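Local coordinates for 5-Carboxyvanillate Decarboxylase (Novosphingobium aromaticivorans, PDB 4QRN), which probably removes a carboxyl group from 5-carboxyvanillate, as a manganese-binding decarboxylase of the amidohydrolase superfamily, at residues A[44-47]-A[48-51]; A[141-144]-A[145-149]; A[241-244]-A[245-249]. All blocks are in the same frame, centred on the assembly; numbering follows the deposited sequence.

All three contacts are local, each joining residues a turn or so apart at the end of a helix in a (beta/alpha)8-barrel protein. Interaction 1 starts helix 47-59 after strand 38-44, interaction 2 leaves helix 122-142 for strand 147-149, and interaction 3 ends helix 233-248. Interaction 2 lies at the surface, interaction 1 is partly buried and interaction 3 is buried and reaches the second subunit. Chemistry follows place: a cap, a water bridge and a salt bridge in 44-51; a beta turn with an aromatic pair in 141-149; aliphatic packing, buried polar side chains with outside partners and a helix ended by glycine in 241-249. Interactions 1 and 2 each lie across the chain's centre from interaction 3.

Interaction 1. Residues A[44-47]-A[48-51]; sequences FATR and EIID
The guanidinium of R47 has I50 CB over one face and D51 OD1 at its edge, close to its plane. The carboxylate of D51 is turned 31° against it. OD1 takes NH2 of R47 at 3.0 Å, a salt bridge met nearly along the C-O axis of D51, and a weak bond from R47 NE at 3.1 Å. With CG anti to the backbone N (chi1 -173°) and bends at chi2 and chi3, the arginine chain runs forward along the first turn to D51. T46, just before the helix, is the N-cap: its OG1 accepts a weak bond from I49 N at 3.3 Å, and its carbonyl O takes I50 N at 3.1 Å in an almost straight bond. A water joins T46 OG1, 3.0 Å away, to E48 OE2, to which it donates at 2.7 Å; E48 OE2 also forms a salt bridge with R131 on helix 122-142. T46 thus caps an early N-H of helix 47-59, while the acidic D51 offsets the charge of R47 near the positive end of the helix dipole, a probably favourable combination.

Interaction 2. Residues A[141-144]-A[145-149]; sequences QKYP and DRFIG
Y143, the first residue to leave helix 122-142, turns its carbonyl O toward two donors ahead of it, R146 N and F147 N, each at 3.0 Å, with P144 and D145 at the corners of a type I beta turn between them. The two bonds differ in approach: F147 N comes at a C=O...N angle of 176°, whereas R146 N sits well above the carbonyl plane. One oxygen thus fixes both the turn and the first residue of strand 147-149. The side chains of Y143 and F147 lie side by side and point the same way. Both have CG beside the backbone N and anti to the carbonyl carbon (chi1 -57° and -69°), and the turn of the backbone brings the two chains alongside. Their rings are oblique, with centroids 5.1 Å apart, and the closest approach is Y143 CD2 to F147 CE2 at 3.5 Å. Over one face of the phenylalanine stands Y143 CB, a CH-pi contact 4.2 Å from the ring centroid. K142 CG covers part of one face of the tyrosine. The far ends are tied outside the turn: Y143 OH bonds to E93, and the guanidinium of R146 reaches D100 by a salt bridge and the carbonyls of I104 and D105. F147 is buried, packed on I96 and M99 of helix 93-101 and on L109 of strand 106-111. The arrangement is the tight helix-to-strand connection of a beta-alpha-beta unit, here strand 106-111, helix 122-142 and strand 147-149, whose two strands are parallel neighbours in the barrel of the amidohydrolase fold.

Interaction 3. Residues A[241-244]-A[245-249]; sequences HLLR and LITIG
The last turns of helix 233-248 end in a Schellman motif at G249, and H241 to R244 meet L245 to I248 along them by i to i+4 pairing. H241 O takes L245 N, L242 O takes I246 N at 2.9 Å, and R244 O takes I248 N. L243 O is gripped twice, by T247 N at 2.9 Å and by the T247 hydroxyl at 3.0 Å; OG1 reaches it from between the backbone N and the carbonyl carbon (chi1 60°), and also bonds to R290. L242 and I246 run at a slant to each other, the leucine CG 4.0 Å from the isoleucine CD1, while L242 packs on I259 and V261 of strand 259-261. H241 and L245 lie alongside, CD2 to CD1 4.0 Å; the imidazole is fixed by S181 at ND1 and the backbone N of L188 at NE2, with Y187 packed edge-to-face. R244, modelled in two conformations, pairs in one with D189 and with E224 of the second subunit, and L243 packs on L227 of that subunit. At the end G249 (phi 90°) turns its N back to I246 O at 3.0 Å and, weakly, to L245 O at 3.4 Å.

Interaction 1. Residues A[44-47]-A[48-51]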
loop_
_atom_site.group_PDB
_atom_site.type_symbol
_atom_site.label_atom_id
_atom_site.label_comp_id
_atom_site.label_asym_id
_atom_site.label_seq_id
_atom_site.Cartn_x
_atom_site.Cartn_y
_atom_site.Cartn_z
ATOM N N PHE A 44 -17.777 11.322 -13.553
ATOM C CA PHE A 44 -18.174 12.518 -14.300
ATOM C C PHE A 44 -17.877 13.738 -13.443
ATOM O O PHE A 44 -17.612 13.625 -12.240
ATOM C CB PHE A 44 -19.658 12.490 -14.702
ATOM C CG PHE A 44 -20.583 12.708 -13.553
ATOM C CD1 PHE A 44 -20.945 11.630 -12.746
ATOM C CD2 PHE A 44 -21.076 13.969 -13.252
ATOM C CE1 PHE A 44 -21.751 11.781 -11.644
ATOM C CE2 PHE A 44 -21.919 14.141 -12.116
ATOM C CZ PHE A 44 -22.251 13.035 -11.324
ATOM N N ALA A 45 -17.894 14.919 -14.072
ATOM C CA ALA A 45 -17.673 16.188 -13.387
ATOM C C ALA A 45 -18.781 17.148 -13.753
ATOM O O ALA A 45 -19.448 16.963 -14.776
ATOM C CB ALA A 45 -16.333 16.800 -13.793
ATOM N N THR A 46 -18.948 18.194 -12.939
ATOM C CA THR A 46 -19.750 19.334 -13.362
ATOM C C THR A 46 -18.814 20.533 -13.475
ATOM O O THR A 46 -17.899 20.735 -12.675
ATOM C CB THR A 46 -20.933 19.639 -12.423
ATOM O OG1 THR A 46 -20.459 20.222 -11.203
ATOM C CG2 THR A 46 -21.771 18.377 -12.158
ATOM N N ARG A 47 -19.082 21.355 -14.474
ATOM C CA ARG A 47 -18.244 22.517 -14.722
ATOM C C ARG A 47 -18.227 23.451 -13.520
ATOM O O ARG A 47 -17.176 24.011 -13.179
ATOM C CB ARG A 47 -18.750 23.251 -15.969
ATOM C CG ARG A 47 -17.876 24.409 -16.467
ATOM C CD ARG A 47 -16.536 23.907 -17.003
ATOM N NE ARG A 47 -15.487 24.235 -16.062
ATOM C CZ ARG A 47 -14.190 24.038 -16.256
ATOM N NH1 ARG A 47 -13.745 23.442 -17.360
ATOM N NH2 ARG A 47 -13.339 24.419 -15.316
ATOM N N GLU A 48 -19.378 23.630 -12.877
ATOM C CA GLU A 48 -19.411 24.572 -11.766
ATOM C C GLU A 48 -18.584 24.085 -10.575
ATOM O O GLU A 48 -17.988 24.916 -9.879
ATOM C CB GLU A 48 -20.838 24.919 -11.341
ATOM C CG GLU A 48 -21.643 23.765 -10.856
ATOM C CD GLU A 48 -23.090 24.127 -10.575
ATOM O OE1 GLU A 48 -23.519 25.269 -10.889
ATOM O OE2 GLU A 48 -23.813 23.249 -10.048
ATOM N N ILE A 49 -18.481 22.769 -10.357
ATOM C CA ILE A 49 -17.648 22.286 -9.261
ATOM C C ILE A 49 -16.166 22.416 -9.632
ATOM O O ILE A 49 -15.370 22.829 -8.807
ATOM C CB ILE A 49 -18.052 20.865 -8.828
ATOM C CG1 ILE A 49 -19.402 20.934 -8.089
ATOM C CG2 ILE A 49 -16.974 20.244 -7.902
ATOM C CD1 ILE A 49 -20.021 19.593 -7.797
ATOM N N ILE A 50 -15.787 22.085 -10.866
ATOM C CA ILE A 50 -14.398 22.307 -11.278
ATOM C C ILE A 50 -14.035 23.798 -11.138
ATOM O O ILE A 50 -12.929 24.129 -10.716
ATOM C CB ILE A 50 -14.096 21.775 -12.708
ATOM C CG1 ILE A 50 -14.485 20.286 -12.857
ATOM C CG2 ILE A 50 -12.614 21.971 -13.063
ATOM C CD1 ILE A 50 -13.886 19.357 -11.809
ATOM N N ASP A 51 -14.970 24.690 -11.473
ATOM C CA ASP A 51 -14.704 26.118 -11.305
ATOM C C ASP A 51 -14.475 26.483 -9.835
ATOM O O ASP A 51 -13.665 27.361 -9.542
ATOM C CB ASP A 51 -15.862 26.943 -11.858
ATOM C CG ASP A 51 -15.912 26.955 -13.365
ATOM O OD1 ASP A 51 -14.937 26.531 -14.016
ATOM O OD2 ASP A 51 -16.954 27.396 -13.891
HETATM O O HOH W 1 -22.887 20.727 -9.582
#

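Interaction 2. Residues A[141-144]-A[145-149]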
loop_
_atom_site.group_PDB
_atom_site.type_symbol
_atom_site.label_atom_id
_atom_site.label_comp_id
_atom_site.label_asym_id
_atom_site.label_seq_id
_atom_site.Cartn_x
_atom_site.Cartn_y
_atom_site.Cartn_z
ATOM N N GLN A 141 -32.163 9.123 -15.949
ATOM C CA GLN A 141 -33.540 9.034 -16.449
ATOM C C GLN A 141 -33.563 9.029 -17.978
ATOM O O GLN A 141 -34.407 8.381 -18.595
ATOM C CB GLN A 141 -34.399 10.181 -15.899
ATOM C CG GLN A 141 -35.884 10.081 -16.259
ATOM C CD GLN A 141 -36.699 11.247 -15.735
ATOM O OE1 GLN A 141 -36.158 12.196 -15.169
ATOM N NE2 GLN A 141 -38.012 11.178 -15.925
ATOM N N LYS A 142 -32.638 9.766 -18.588
ATOM C CA LYS A 142 -32.565 9.850 -20.042
ATOM C C LYS A 142 -31.989 8.571 -20.684
ATOM O O LYS A 142 -32.404 8.196 -21.784
ATOM C CB LYS A 142 -31.749 11.072 -20.465
ATOM C CG LYS A 142 -31.751 11.326 -21.958
ATOM C CD LYS A 142 -31.150 12.677 -22.283
ATOM C CE LYS A 142 -31.322 12.991 -23.763
ATOM N NZ LYS A 142 -30.781 14.330 -24.140
ATOM N N TYR A 143 -31.050 7.916 -19.994
ATOM C CA TYR A 143 -30.400 6.713 -20.510
ATOM C C TYR A 143 -30.512 5.606 -19.477
ATOM O O TYR A 143 -29.507 5.131 -18.932
ATOM C CB TYR A 143 -28.934 6.981 -20.835
ATOM C CG TYR A 143 -28.715 8.105 -21.817
ATOM C CD1 TYR A 143 -28.752 7.875 -23.193
ATOM C CD2 TYR A 143 -28.430 9.387 -21.378
ATOM C CE1 TYR A 143 -28.527 8.907 -24.094
ATOM C CE2 TYR A 143 -28.196 10.420 -22.266
ATOM C CZ TYR A 143 -28.251 10.176 -23.619
ATOM O OH TYR A 143 -28.017 11.213 -24.489
ATOM N N PRO A 144 -31.737 5.157 -19.198
ATOM C CA PRO A 144 -31.945 4.289 -18.035
ATOM C C PRO A 144 -31.341 2.886 -18.171
ATOM O O PRO A 144 -31.125 2.220 -17.161
ATOM C CB PRO A 144 -33.483 4.229 -17.927
ATOM C CG PRO A 144 -33.950 4.488 -19.326
ATOM C CD PRO A 144 -33.005 5.504 -19.866
ATOM N N ASP A 145 -31.094 2.422 -19.393
ATOM C CA ASP A 145 -30.470 1.111 -19.571
ATOM C C ASP A 145 -28.952 1.182 -19.637
ATOM O O ASP A 145 -28.307 0.134 -19.731
ATOM C CB ASP A 145 -31.017 0.442 -20.826
ATOM C CG ASP A 145 -32.491 0.090 -20.698
ATOM O OD1 ASP A 145 -32.953 -0.198 -19.568
ATOM O OD2 ASP A 145 -33.196 0.107 -21.731
ATOM N N ARG A 146 -28.395 2.399 -19.578
ATOM C CA ARG A 146 -26.943 2.585 -19.709
ATOM C C ARG A 146 -26.274 3.191 -18.485
ATOM O O ARG A 146 -25.110 2.899 -18.228
ATOM C CB ARG A 146 -26.611 3.492 -20.905
ATOM C CG ARG A 146 -27.264 3.081 -22.213
ATOM C CD ARG A 146 -26.956 1.683 -22.642
ATOM N NE ARG A 146 -25.534 1.398 -22.832
ATOM C CZ ARG A 146 -24.840 1.695 -23.933
ATOM N NH1 ARG A 146 -25.389 2.355 -24.940
ATOM N NH2 ARG A 146 -23.568 1.368 -24.006
ATOM N N PHE A 147 -26.969 4.095 -17.780
ATOM C CA PHE A 147 -26.369 4.885 -16.704
ATOM C C PHE A 147 -27.071 4.555 -15.393
ATOM O O PHE A 147 -28.311 4.572 -15.338
ATOM C CB PHE A 147 -26.567 6.382 -16.937
ATOM C CG PHE A 147 -25.805 7.003 -18.105
ATOM C CD1 PHE A 147 -24.757 6.370 -18.772
ATOM C CD2 PHE A 147 -26.152 8.296 -18.499
ATOM C CE1 PHE A 147 -24.091 7.024 -19.812
ATOM C CE2 PHE A 147 -25.492 8.945 -19.522
ATOM C CZ PHE A 147 -24.469 8.311 -20.187
ATOM N N ILE A 148 -26.275 4.294 -14.358
ATOM C CA ILE A 148 -26.751 4.020 -13.015
ATOM C C ILE A 148 -26.037 4.996 -12.102
ATOM O O ILE A 148 -24.841 5.224 -12.279
ATOM C CB ILE A 148 -26.388 2.567 -12.606
ATOM C CG1 ILE A 148 -27.025 1.570 -13.580
ATOM C CG2 ILE A 148 -26.793 2.279 -11.157
ATOM C CD1 ILE A 148 -26.283 0.239 -13.659
ATOM N N GLY A 149 -26.731 5.573 -11.131
ATOM C CA GLY A 149 -26.111 6.593 -10.315
ATOM C C GLY A 149 -25.768 6.193 -8.893
ATOM O O GLY A 149 -26.522 5.464 -8.219
#

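Interaction 3. Residues A[241-244]-A[245-249]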
loop_
_atom_site.group_PDB
_atom_site.type_symbol
_atom_site.label_atom_id
_atom_site.label_comp_id
_atom_site.label_asym_id
_atom_site.label_seq_id
_atom_site.Cartn_x
_atom_site.Cartn_y
_atom_site.Cartn_z
ATOM N N HIS A 241 -8.073 4.355 4.929
ATOM C CA HIS A 241 -9.428 4.708 5.342
ATOM C C HIS A 241 -10.274 3.462 5.592
ATOM O O HIS A 241 -10.956 3.356 6.619
ATOM C CB HIS A 241 -10.060 5.602 4.289
ATOM C CG HIS A 241 -11.186 6.442 4.796
ATOM N ND1 HIS A 241 -11.580 7.570 4.123
ATOM C CD2 HIS A 241 -11.944 6.394 5.928
ATOM C CE1 HIS A 241 -12.553 8.157 4.802
ATOM N NE2 HIS A 241 -12.793 7.477 5.907
ATOM N N LEU A 242 -10.242 2.511 4.660
ATOM C CA LEU A 242 -10.986 1.278 4.853
ATOM C C LEU A 242 -10.461 0.532 6.080
ATOM O O LEU A 242 -11.242 0.015 6.900
ATOM C CB LEU A 242 -10.929 0.414 3.612
ATOM C CG LEU A 242 -11.618 -0.950 3.737
ATOM C CD1 LEU A 242 -13.085 -0.837 4.163
ATOM C CD2 LEU A 242 -11.483 -1.693 2.420
ATOM N N LEU A 243 -9.133 0.460 6.232
ATOM C CA LEU A 243 -8.570 -0.258 7.364
ATOM C C LEU A 243 -8.992 0.371 8.693
ATOM O O LEU A 243 -9.325 -0.331 9.647
ATOM C CB LEU A 243 -7.054 -0.324 7.238
ATOM C CG LEU A 243 -6.325 -1.136 8.305
ATOM C CD1 LEU A 243 -6.827 -2.581 8.389
ATOM C CD2 LEU A 243 -4.817 -1.125 8.034
ATOM N N ARG A 244 -8.991 1.707 8.783
ATOM C CA ARG A 244 -9.439 2.458 9.973
ATOM C C ARG A 244 -10.873 2.101 10.329
ATOM O O ARG A 244 -11.236 1.952 11.486
ATOM C CB ARG A 244 -9.376 3.983 9.717
ATOM C CG ARG A 244 -7.971 4.565 9.878
ATOM C CD ARG A 244 -7.851 6.081 9.681
ATOM N NE ARG A 244 -8.669 6.849 10.612
ATOM C CZ ARG A 244 -8.313 8.001 11.182
ATOM N NH1 ARG A 244 -9.177 8.626 11.958
ATOM N NH2 ARG A 244 -7.107 8.533 10.999
ATOM N N LEU A 245 -11.712 2.015 9.300
ATOM C CA LEU A 245 -13.104 1.669 9.535
ATOM C C LEU A 245 -13.263 0.228 10.016
ATOM O O LEU A 245 -14.043 -0.046 10.939
ATOM C CB LEU A 245 -13.917 1.901 8.272
ATOM C CG LEU A 245 -14.278 3.362 8.042
ATOM C CD1 LEU A 245 -14.728 3.588 6.597
ATOM C CD2 LEU A 245 -15.386 3.800 9.010
ATOM N N ILE A 246 -12.523 -0.702 9.411
ATOM C CA ILE A 246 -12.600 -2.083 9.875
ATOM C C ILE A 246 -12.162 -2.148 11.337
ATOM O O ILE A 246 -12.843 -2.752 12.180
ATOM C CB ILE A 246 -11.738 -3.005 8.992
ATOM C CG1 ILE A 246 -12.321 -3.100 7.569
ATOM C CG2 ILE A 246 -11.601 -4.377 9.645
ATOM C CD1 ILE A 246 -11.387 -3.741 6.580
ATOM N N THR A 247 -11.046 -1.513 11.670
ATOM C CA THR A 247 -10.472 -1.680 12.993
ATOM C C THR A 247 -11.174 -0.874 14.079
ATOM O O THR A 247 -11.009 -1.193 15.256
ATOM C CB THR A 247 -8.955 -1.452 13.003
ATOM O OG1 THR A 247 -8.656 -0.122 12.559
ATOM C CG2 THR A 247 -8.255 -2.486 12.111
ATOM N N ILE A 248 -11.983 0.127 13.713
ATOM C CA ILE A 248 -12.842 0.781 14.703
ATOM C C ILE A 248 -14.081 -0.057 14.991
ATOM O O ILE A 248 -14.844 0.242 15.905
ATOM C CB ILE A 248 -13.233 2.231 14.274
ATOM C CG1 ILE A 248 -13.531 3.120 15.492
ATOM C CG2 ILE A 248 -14.411 2.253 13.299
ATOM C CD1 ILE A 248 -12.318 3.363 16.369
ATOM N N GLY A 249 -14.304 -1.108 14.211
ATOM C CA GLY A 249 -15.441 -1.991 14.427
ATOM C C GLY A 249 -16.700 -1.601 13.687
ATOM O O GLY A 249 -17.787 -1.984 14.115
#